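Local coordinates for protein SGNH-hydrolase family esterase (Altererythrobacter indicus, PDB 7C2A) that hydrolyses esters as a member of the SGNH (GDSL-like) hydrolase family and may act on lysophospholipids, at residues G51-T54 against A55-L58. Sequence-based numbering, arbitrary orientation.
Sequences GDTT and AAGL
Thr53 is the N-cap of helix 54-66: its OG1 accepts the backbone N-H of Ala56 at 3.0 Å, nearly straight at 164°. The hydroxyl is placed for this by a first torsion of 55°, which tucks OG1 between the backbone N and the carbonyl carbon and turns CG2 away from the carbonyl carbon. With an alanine in place of Thr53, the Ala56 amide, one of the N-H groups of the first turn, would probably lose its side-chain acceptor and the start of the helix its cap. Main-chain i to i+4 bonds continue the turn, Gly57 N to Thr53 O and Leu58 N to Thr54 O, both at 2.9 Å.

The Ala56 methyl packs against oxygens in van der Waals contact: its CB lies 3.4 Å from Asp52 OD1 and 3.6 Å from Thr53 OG1. The buried Asp52 carboxylate thus lies against the first turn, with OD2 3.6 Å from Gly57 N, and OD2 makes a salt bridge to Arg60 NE, further along helix 54-66. Thr54 turns its OG1 to Asp83 and Asn96, which hydrogen-bond it.

The cap closes the loop that leads from strand 42-48, an edge strand of the parallel sheet, into helix 54-66. Beside it runs helix 90-106, where Thr54 rests on Ala93 and Leu97, Ala55 on Asn96, and Leu58 on Ile100.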
loop_
_atom_site.group_PDB
_atom_site.type_symbol
_atom_site.label_atom_id
_atom_site.label_comp_id
_atom_site.label_asym_id
_atom_site.label_seq_id
_atom_site.Cartn_x
_atom_site.Cartn_y
_atom_site.Cartn_z
ATOM N N GLY A 51 4.694 -5.479 -3.784
ATOM C CA GLY A 51 5.967 -5.499 -3.036
ATOM C C GLY A 51 6.733 -4.187 -3.056
ATOM O O GLY A 51 7.786 -4.130 -2.424
ATOM N N ASP A 52 6.220 -3.154 -3.722
ATOM C CA ASP A 52 6.963 -1.869 -3.779
ATOM C C ASP A 52 7.087 -1.242 -2.388
ATOM O O ASP A 52 6.078 -1.065 -1.702
ATOM C CB ASP A 52 6.258 -0.837 -4.661
ATOM C CG ASP A 52 7.040 -0.462 -5.908
ATOM O OD1 ASP A 52 7.772 -1.322 -6.420
ATOM O OD2 ASP A 52 6.886 0.672 -6.355
ATOM N N THR A 53 8.317 -0.920 -2.008
ATOM C CA THR A 53 8.561 -0.149 -0.768
ATOM C C THR A 53 8.513 1.339 -1.141
ATOM O O THR A 53 8.420 1.681 -2.332
ATOM C CB THR A 53 9.978 -0.418 -0.250
ATOM O OG1 THR A 53 10.862 -0.107 -1.328
ATOM C CG2 THR A 53 10.187 -1.848 0.202
ATOM N N THR A 54 8.545 2.213 -0.143
ATOM C CA THR A 54 8.643 3.641 -0.433
ATOM C C THR A 54 9.876 3.954 -1.277
ATOM O O THR A 54 9.824 4.808 -2.163
ATOM C CB THR A 54 8.620 4.471 0.855
ATOM O OG1 THR A 54 9.769 4.160 1.669
ATOM C CG2 THR A 54 7.315 4.258 1.640
ATOM N N ALA A 55 10.999 3.275 -1.022
ATOM C CA ALA A 55 12.188 3.519 -1.837
ATOM C C ALA A 55 11.964 3.089 -3.281
ATOM O O ALA A 55 12.381 3.783 -4.212
ATOM C CB ALA A 55 13.408 2.801 -1.258
ATOM N N ALA A 56 11.312 1.942 -3.485
ATOM C CA ALA A 56 11.014 1.511 -4.846
ATOM C C ALA A 56 10.105 2.511 -5.551
ATOM O O ALA A 56 10.293 2.817 -6.735
ATOM C CB ALA A 56 10.405 0.107 -4.848
ATOM N N GLY A 57 9.111 3.037 -4.836
ATOM C CA GLY A 57 8.249 4.039 -5.437
ATOM C C GLY A 57 9.008 5.295 -5.804
ATOM O O GLY A 57 8.821 5.857 -6.883
ATOM N N LEU A 58 9.889 5.752 -4.912
ATOM C CA LEU A 58 10.707 6.921 -5.219
ATOM C C LEU A 58 11.587 6.679 -6.438
ATOM O O LEU A 58 11.788 7.579 -7.254
ATOM C CB LEU A 58 11.541 7.290 -3.995
ATOM C CG LEU A 58 12.506 8.465 -4.132
ATOM C CD1 LEU A 58 11.775 9.741 -4.513
ATOM C CD2 LEU A 58 13.278 8.643 -2.836
#